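Putative cell adhesion protein (Bacteroides fragilis, PDB 4H40) is probably a fimbrial (pilus) subunit of the fimbrillin-like family, thought to serve in cell adhesion. Local coordinates at residues Q185-A190 with N298-V303; L197-E202 with N249-H254. All blocks are in the same frame, centred on the assembly; numbering follows the deposited sequence.

Interaction 1 (Q185-A190 with N298-V303); sequences QFTVRA and NYTATV
Phe186 and Tyr299 both place CG beside the backbone N and anti to the carbonyl carbon (chi1 -50° and -70°). Because the two residues also pair across the strands on one face, their side chains lie side by side and point the same way. They flank each other on neighbouring parallel beta strands of a beta sandwich. The ring planes are 21° apart but slid, with little overlap, and Phe186 CE1 comes 3.7 Å from Tyr299 CD1.

The strands run in register from Gln185 beside Asn298 to Ala190 beside Val303. Backbone bonds alternate in direction. Tyr299 N donates to Gln185 O, Thr187 N to Tyr299 O, and Ala301 N to Thr187 O at 2.7 Å. Arg189 N to Ala301 O and Val303 N to Arg189 O complete the ladder. Phe186, Val188, Tyr299, Ala301 and Val303 line the inner face, where Val188 CG1 meets Val303 CG2 at 3.6 Å. Strand 266-275 packs against this face.

The other face is polar. A water accepts from Gln185 NE2, donates to Tyr299 O and is hydrogen-bonded to Thr187 OG1. Gln185 OE1 is hydrogen-bonded to Arg183 NH2. Arg189 runs extended from CG to NE across Thr300, whose CG2 sits over the centre of one guanidinium face, 3.7 Å from Arg189 CZ.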
ATOM      1  N   GLN B 185      -0.773  -4.570 -13.566  1.00 35.52           N
ATOM      2  CA  GLN B 185      -2.065  -5.156 -13.801  1.00 34.47           C
ATOM      3  C   GLN B 185      -3.051  -4.674 -12.758  1.00 41.36           C
ATOM      4  O   GLN B 185      -2.719  -4.611 -11.588  1.00 42.50           O
ATOM      5  CB  GLN B 185      -1.966  -6.665 -13.798  1.00 35.36           C
ATOM      6  CG  GLN B 185      -3.251  -7.294 -14.221  1.00 43.73           C
ATOM      7  CD  GLN B 185      -3.177  -8.760 -14.101  1.00 55.62           C
ATOM      8  OE1 GLN B 185      -2.821  -9.449 -15.047  1.00 57.04           O
ATOM      9  NE2 GLN B 185      -3.536  -9.263 -12.943  1.00 37.23           N
ATOM     10  N   PHE B 186      -4.264  -4.330 -13.196  1.00 37.80           N
ATOM     11  CA  PHE B 186      -5.371  -3.877 -12.375  1.00 36.21           C
ATOM     12  C   PHE B 186      -6.581  -4.781 -12.651  1.00 40.28           C
ATOM     13  O   PHE B 186      -7.000  -4.944 -13.802  1.00 38.15           O
ATOM     14  CB  PHE B 186      -5.693  -2.390 -12.649  1.00 38.14           C
ATOM     15  CG  PHE B 186      -4.458  -1.500 -12.597  1.00 40.50           C
ATOM     16  CD1 PHE B 186      -4.008  -0.973 -11.390  1.00 44.24           C
ATOM     17  CD2 PHE B 186      -3.727  -1.233 -13.736  1.00 41.96           C
ATOM     18  CE1 PHE B 186      -2.842  -0.222 -11.330  1.00 44.77           C
ATOM     19  CE2 PHE B 186      -2.551  -0.480 -13.672  1.00 44.52           C
ATOM     20  CZ  PHE B 186      -2.109   0.004 -12.472  1.00 43.21           C
ATOM     21  N   THR B 187      -7.060  -5.454 -11.587  1.00 37.65           N
ATOM     22  CA  THR B 187      -8.280  -6.230 -11.580  1.00 37.59           C
ATOM     23  C   THR B 187      -9.278  -5.352 -10.845  1.00 41.85           C
ATOM     24  O   THR B 187      -9.007  -4.966  -9.695  1.00 40.97           O
ATOM     25  CB  THR B 187      -8.081  -7.617 -10.954  1.00 45.23           C
ATOM     26  OG1 THR B 187      -7.075  -8.335 -11.674  1.00 50.13           O
ATOM     27  CG2 THR B 187      -9.359  -8.422 -10.934  1.00 39.60           C
ATOM     28  N   VAL B 188     -10.361  -4.928 -11.543  1.00 37.88           N
ATOM     29  CA  VAL B 188     -11.424  -4.087 -10.945  1.00 36.74           C
ATOM     30  C   VAL B 188     -12.656  -4.953 -10.743  1.00 39.55           C
ATOM     31  O   VAL B 188     -13.250  -5.411 -11.722  1.00 38.66           O
ATOM     32  CB  VAL B 188     -11.767  -2.818 -11.758  1.00 38.88           C
ATOM     33  CG1 VAL B 188     -12.764  -1.962 -11.005  1.00 39.52           C
ATOM     34  CG2 VAL B 188     -10.515  -2.022 -12.124  1.00 37.19           C
ATOM     35  N   ARG B 189     -13.023  -5.201  -9.484  1.00 35.70           N
ATOM     36  CA  ARG B 189     -14.172  -6.031  -9.145  1.00 36.26           C
ATOM     37  C   ARG B 189     -15.445  -5.214  -8.987  1.00 43.35           C
ATOM     38  O   ARG B 189     -15.395  -4.054  -8.576  1.00 42.78           O
ATOM     39  CB  ARG B 189     -13.901  -6.783  -7.855  1.00 36.93           C
ATOM     40  CG  ARG B 189     -12.900  -7.910  -7.956  1.00 44.73           C
ATOM     41  CD  ARG B 189     -12.720  -8.540  -6.603  1.00 60.62           C
ATOM     42  NE  ARG B 189     -11.754  -9.638  -6.639  1.00 83.26           N
ATOM     43  CZ  ARG B 189     -11.029 -10.041  -5.597  1.00106.20           C
ATOM     44  NH1 ARG B 189     -11.145  -9.431  -4.418  1.00 94.33           N
ATOM     45  NH2 ARG B 189     -10.171 -11.044  -5.727  1.00 97.45           N
ATOM     46  N   ALA B 190     -16.592  -5.826  -9.302  1.00 42.79           N
ATOM     47  CA  ALA B 190     -17.908  -5.209  -9.145  1.00 44.16           C
ATOM     48  C   ALA B 190     -18.442  -5.600  -7.771  1.00 54.14           C
ATOM     49  O   ALA B 190     -18.801  -6.767  -7.542  1.00 55.21           O
ATOM     50  CB  ALA B 190     -18.838  -5.670 -10.248  1.00 45.23           C
ATOM     51  N   ASN B 298       0.795  -6.082  -9.553  1.00 47.08           N
ATOM     52  CA  ASN B 298      -0.629  -6.417  -9.549  1.00 45.54           C
ATOM     53  C   ASN B 298      -1.400  -5.718  -8.456  1.00 47.77           C
ATOM     54  O   ASN B 298      -0.972  -5.704  -7.329  1.00 48.46           O
ATOM     55  CB  ASN B 298      -0.784  -7.911  -9.359  1.00 42.31           C
ATOM     56  CG  ASN B 298       0.045  -8.683 -10.327  1.00 55.53           C
ATOM     57  OD1 ASN B 298       0.150  -8.309 -11.499  1.00 49.95           O
ATOM     58  ND2 ASN B 298       0.678  -9.753  -9.854  1.00 49.60           N
ATOM     59  N   TYR B 299      -2.527  -5.146  -8.806  1.00 44.03           N
ATOM     60  CA  TYR B 299      -3.442  -4.447  -7.919  1.00 44.46           C
ATOM     61  C   TYR B 299      -4.825  -5.061  -8.077  1.00 48.21           C
ATOM     62  O   TYR B 299      -5.133  -5.568  -9.156  1.00 46.67           O
ATOM     63  CB  TYR B 299      -3.466  -2.954  -8.246  1.00 45.87           C
ATOM     64  CG  TYR B 299      -2.180  -2.246  -7.877  1.00 48.70           C
ATOM     65  CD1 TYR B 299      -1.075  -2.265  -8.731  1.00 48.74           C
ATOM     66  CD2 TYR B 299      -2.077  -1.523  -6.688  1.00 50.45           C
ATOM     67  CE1 TYR B 299       0.114  -1.622  -8.385  1.00 47.40           C
ATOM     68  CE2 TYR B 299      -0.908  -0.853  -6.352  1.00 51.24           C
ATOM     69  CZ  TYR B 299       0.198  -0.941  -7.181  1.00 57.58           C
ATOM     70  OH  TYR B 299       1.362  -0.334  -6.794  1.00 61.31           O
ATOM     71  N   THR B 300      -5.613  -5.110  -6.976  1.00 45.54           N
ATOM     72  CA  THR B 300      -6.988  -5.628  -6.978  1.00 44.83           C
ATOM     73  C   THR B 300      -7.843  -4.531  -6.360  1.00 48.61           C
ATOM     74  O   THR B 300      -7.637  -4.141  -5.207  1.00 49.71           O
ATOM     75  CB  THR B 300      -7.093  -7.011  -6.335  1.00 45.13           C
ATOM     76  OG1 THR B 300      -6.073  -7.820  -6.917  1.00 58.99           O
ATOM     77  CG2 THR B 300      -8.376  -7.688  -6.647  1.00 34.35           C
ATOM     78  N   ALA B 301      -8.695  -3.930  -7.188  1.00 41.64           N
ATOM     79  CA  ALA B 301      -9.532  -2.841  -6.736  1.00 40.52           C
ATOM     80  C   ALA B 301     -11.024  -3.279  -6.745  1.00 44.83           C
ATOM     81  O   ALA B 301     -11.401  -4.107  -7.569  1.00 43.71           O
ATOM     82  CB  ALA B 301      -9.297  -1.616  -7.614  1.00 39.87           C
ATOM     83  N   THR B 302     -11.853  -2.760  -5.816  1.00 41.19           N
ATOM     84  CA  THR B 302     -13.275  -3.078  -5.783  1.00 41.50           C
ATOM     85  C   THR B 302     -14.072  -1.799  -5.814  1.00 47.96           C
ATOM     86  O   THR B 302     -13.819  -0.920  -5.009  1.00 49.73           O
ATOM     87  CB  THR B 302     -13.616  -3.917  -4.546  1.00 46.79           C
ATOM     88  OG1 THR B 302     -12.818  -5.091  -4.546  1.00 48.69           O
ATOM     89  CG2 THR B 302     -15.075  -4.288  -4.477  1.00 38.64           C
ATOM     90  N   VAL B 303     -15.045  -1.706  -6.718  1.00 46.18           N
ATOM     91  CA  VAL B 303     -15.960  -0.563  -6.795  1.00 46.82           C
ATOM     92  C   VAL B 303     -17.185  -0.896  -5.933  1.00 55.99           C
ATOM     93  O   VAL B 303     -17.842  -1.907  -6.169  1.00 56.19           O
ATOM     94  CB  VAL B 303     -16.338  -0.187  -8.250  1.00 48.15           C
ATOM     95  CG1 VAL B 303     -17.200   1.068  -8.282  1.00 48.12           C
ATOM     96  CG2 VAL B 303     -15.096   0.032  -9.082  1.00 46.47           C
TER
HETATM   97  O   HOH W   1      -4.577  -8.102 -10.653  1.00 41.18           O

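Interaction 2 (L197-E202 with N249-H254); sequences LEMLAE and NSLVAH
Leu251 and Leu197 bury the most surface here, followed by Met199, a selenomethionine. The two leucines are buried between two layers of a beta sandwich; Met199 is partly exposed. Both leucines set CB toward the opposite segment, and their side chains cross at an angle. Leu251 CD1 is the main point of touch. It lies 3.7 Å from Leu197 CG and 4.1 Å from Leu197 CD1. With CB already directed at the other segment, Leu197 holds CG anti to the backbone N (chi1 166°), and CG is its atom nearest Leu251. The same CD1 of Leu251 also rests 3.9 Å from Leu197 O.

Met199 adds a looser contact along the strand, with its CG 4.3 Å from Leu251 CD1. At the other end, Leu197 CD2 approaches Asn249 O at 4.0 Å. No hydrogen bond joins the two segments, and the short strand axes are 8.9 Å apart. This spacing fits facing layers, not paired strands. Arg245 is a polar neighbour; its NH2 donates to Leu197 O.

Strand 197-200 pairs by backbone bonds with strand 266-275 in one layer. In the other, strand 251-254 lies between strands 177-190 and 244-245.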
ATOM      1  N   LEU B 197     -20.161  -2.599 -14.911  1.00 47.48           N
ATOM      2  CA  LEU B 197     -18.844  -2.027 -14.762  1.00 44.95           C
ATOM      3  C   LEU B 197     -18.123  -2.192 -16.087  1.00 52.20           C
ATOM      4  O   LEU B 197     -17.820  -3.309 -16.499  1.00 52.10           O
ATOM      5  CB  LEU B 197     -18.135  -2.748 -13.595  1.00 42.84           C
ATOM      6  CG  LEU B 197     -16.629  -2.606 -13.394  1.00 43.51           C
ATOM      7  CD1 LEU B 197     -16.257  -1.207 -12.943  1.00 42.86           C
ATOM      8  CD2 LEU B 197     -16.122  -3.666 -12.421  1.00 44.08           C
ATOM      9  N   GLU B 198     -17.874  -1.072 -16.762  1.00 50.52           N
ATOM     10  CA  GLU B 198     -17.197  -1.017 -18.055  1.00 50.23           C
ATOM     11  C   GLU B 198     -16.072  -0.004 -18.005  1.00 53.79           C
ATOM     12  O   GLU B 198     -16.020   0.805 -17.081  1.00 53.89           O
ATOM     13  CB  GLU B 198     -18.187  -0.611 -19.168  1.00 52.96           C
ATOM     14  CG  GLU B 198     -19.322  -1.581 -19.452  1.00 68.35           C
ATOM     15  CD  GLU B 198     -20.468  -0.916 -20.193  1.00 98.47           C
ATOM     16  OE1 GLU B 198     -21.287  -0.229 -19.536  1.00 80.25           O
ATOM     17  OE2 GLU B 198     -20.510  -1.029 -21.440  1.00104.76           O
HETATM   18  N   MSE B 199     -15.191  -0.031 -19.017  1.00 49.00           N
HETATM   19  CA  MSE B 199     -14.099   0.931 -19.211  1.00 46.77           C
HETATM   20  C   MSE B 199     -14.614   2.116 -19.989  1.00 52.39           C
HETATM   21  O   MSE B 199     -15.285   1.923 -21.001  1.00 53.58           O
HETATM   22  CB  MSE B 199     -12.941   0.301 -20.038  1.00 47.26           C
HETATM   23  CG  MSE B 199     -12.175  -0.803 -19.325  1.00 50.62           C
HETATM   24 SE   MSE B 199     -10.675  -0.171 -18.234  0.75 53.10          SE
HETATM   25  CE  MSE B 199      -9.424   0.132 -19.615  1.00 49.98           C
ATOM     26  N   LEU B 200     -14.254   3.337 -19.598  1.00 48.20           N
ATOM     27  CA  LEU B 200     -14.588   4.473 -20.436  1.00 49.18           C
ATOM     28  C   LEU B 200     -13.521   4.545 -21.561  1.00 57.13           C
ATOM     29  O   LEU B 200     -12.466   3.897 -21.442  1.00 55.46           O
ATOM     30  CB  LEU B 200     -14.631   5.763 -19.612  1.00 49.54           C
ATOM     31  CG  LEU B 200     -15.783   5.931 -18.644  1.00 53.02           C
ATOM     32  CD1 LEU B 200     -15.581   7.149 -17.799  1.00 53.82           C
ATOM     33  CD2 LEU B 200     -17.121   5.964 -19.365  1.00 50.41           C
ATOM     34  N   ALA B 201     -13.769   5.318 -22.646  1.00 57.74           N
ATOM     35  CA  ALA B 201     -12.766   5.451 -23.712  1.00 58.88           C
ATOM     36  C   ALA B 201     -11.418   5.958 -23.150  1.00 61.41           C
ATOM     37  O   ALA B 201     -10.359   5.603 -23.671  1.00 60.40           O
ATOM     38  CB  ALA B 201     -13.272   6.386 -24.777  1.00 62.48           C
ATOM     39  N   GLU B 202     -11.477   6.728 -22.046  1.00 57.78           N
ATOM     40  CA  GLU B 202     -10.309   7.265 -21.347  1.00 58.14           C
ATOM     41  C   GLU B 202      -9.509   6.141 -20.619  1.00 58.51           C
ATOM     42  O   GLU B 202      -8.329   6.336 -20.349  1.00 57.85           O
ATOM     43  CB  GLU B 202     -10.714   8.361 -20.336  1.00 60.74           C
ATOM     44  CG  GLU B 202     -11.349   9.616 -20.922  1.00 78.64           C
ATOM     45  CD  GLU B 202     -12.823   9.558 -21.314  1.00113.13           C
ATOM     46  OE1 GLU B 202     -13.500   8.553 -20.995  1.00 89.71           O
ATOM     47  OE2 GLU B 202     -13.298  10.523 -21.959  1.00118.30           O
ATOM     48  N   ASN B 249     -17.667 -10.759 -13.366  1.00 45.77           N
ATOM     49  CA  ASN B 249     -17.961  -9.445 -13.937  1.00 44.35           C
ATOM     50  C   ASN B 249     -16.825  -8.456 -13.672  1.00 45.54           C
ATOM     51  O   ASN B 249     -16.955  -7.279 -14.013  1.00 43.71           O
ATOM     52  CB  ASN B 249     -19.316  -8.887 -13.458  1.00 46.25           C
ATOM     53  CG  ASN B 249     -20.028  -8.002 -14.444  1.00 69.78           C
ATOM     54  OD1 ASN B 249     -19.861  -8.105 -15.664  1.00 70.51           O
ATOM     55  ND2 ASN B 249     -20.886  -7.140 -13.931  1.00 60.79           N
ATOM     56  N   SER B 250     -15.681  -8.939 -13.143  1.00 40.33           N
ATOM     57  CA  SER B 250     -14.536  -8.066 -12.938  1.00 38.17           C
ATOM     58  C   SER B 250     -13.812  -7.806 -14.273  1.00 42.15           C
ATOM     59  O   SER B 250     -13.986  -8.555 -15.225  1.00 40.51           O
ATOM     60  CB  SER B 250     -13.588  -8.606 -11.874  1.00 39.41           C
ATOM     61  OG  SER B 250     -13.175  -9.933 -12.121  1.00 52.61           O
ATOM     62  N   LEU B 251     -13.070  -6.683 -14.348  1.00 40.03           N
ATOM     63  CA  LEU B 251     -12.277  -6.277 -15.499  1.00 38.49           C
ATOM     64  C   LEU B 251     -10.793  -6.465 -15.211  1.00 44.11           C
ATOM     65  O   LEU B 251     -10.362  -6.183 -14.098  1.00 45.34           O
ATOM     66  CB  LEU B 251     -12.525  -4.808 -15.795  1.00 38.27           C
ATOM     67  CG  LEU B 251     -13.924  -4.361 -16.146  1.00 43.71           C
ATOM     68  CD1 LEU B 251     -14.014  -2.871 -15.984  1.00 43.41           C
ATOM     69  CD2 LEU B 251     -14.302  -4.770 -17.580  1.00 46.09           C
ATOM     70  N   VAL B 252      -9.998  -6.910 -16.191  1.00 40.28           N
ATOM     71  CA  VAL B 252      -8.539  -7.046 -16.030  1.00 38.52           C
ATOM     72  C   VAL B 252      -7.834  -6.198 -17.091  1.00 40.08           C
ATOM     73  O   VAL B 252      -7.941  -6.454 -18.293  1.00 39.70           O
ATOM     74  CB  VAL B 252      -8.003  -8.506 -16.037  1.00 42.63           C
ATOM     75  CG1 VAL B 252      -6.505  -8.527 -15.787  1.00 40.47           C
ATOM     76  CG2 VAL B 252      -8.695  -9.334 -14.974  1.00 44.27           C
ATOM     77  N   ALA B 253      -7.101  -5.193 -16.638  1.00 36.73           N
ATOM     78  CA  ALA B 253      -6.331  -4.337 -17.533  1.00 35.67           C
ATOM     79  C   ALA B 253      -4.863  -4.447 -17.172  1.00 39.95           C
ATOM     80  O   ALA B 253      -4.533  -4.533 -15.995  1.00 40.86           O
ATOM     81  CB  ALA B 253      -6.817  -2.899 -17.445  1.00 36.25           C
ATOM     82  N   HIS B 254      -3.996  -4.546 -18.163  1.00 38.37           N
ATOM     83  CA  HIS B 254      -2.556  -4.625 -17.940  1.00 40.25           C
ATOM     84  C   HIS B 254      -1.793  -3.822 -18.990  1.00 44.08           C
ATOM     85  O   HIS B 254      -2.329  -3.477 -20.040  1.00 43.00           O
ATOM     86  CB  HIS B 254      -2.054  -6.077 -17.888  1.00 42.71           C
ATOM     87  CG  HIS B 254      -2.224  -6.835 -19.163  1.00 48.59           C
ATOM     88  ND1 HIS B 254      -1.158  -7.084 -19.997  1.00 51.81           N
ATOM     89  CD2 HIS B 254      -3.331  -7.390 -19.701  1.00 52.21           C
ATOM     90  CE1 HIS B 254      -1.642  -7.786 -21.005  1.00 51.90           C
ATOM     91  NE2 HIS B 254      -2.946  -7.974 -20.880  1.00 52.59           N
TER

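Overall arrangement
Both interactions belong to the same beta sandwich, and their centres are about 9 Å apart. Interaction 1 works within one layer, interaction 2 between layers. The first is a parallel pairing held by backbone bonds, with an apolar inner face and a polar outer face. The second is mainly apolar side-chain packing, with no hydrogen bond between its segments, and buries about half as much surface. Strand 177-190 connects them: Phe186 N and Val188 N are within hydrogen-bonding distance of Ala253 O and Leu251 O, so it pairs with strand 251-257 as well as strand 296-305. Val188 O also packs against Leu197 CD2. Both contacts are partly buried, with Phe186, Val188, Leu197 and Leu251 sharing the interior.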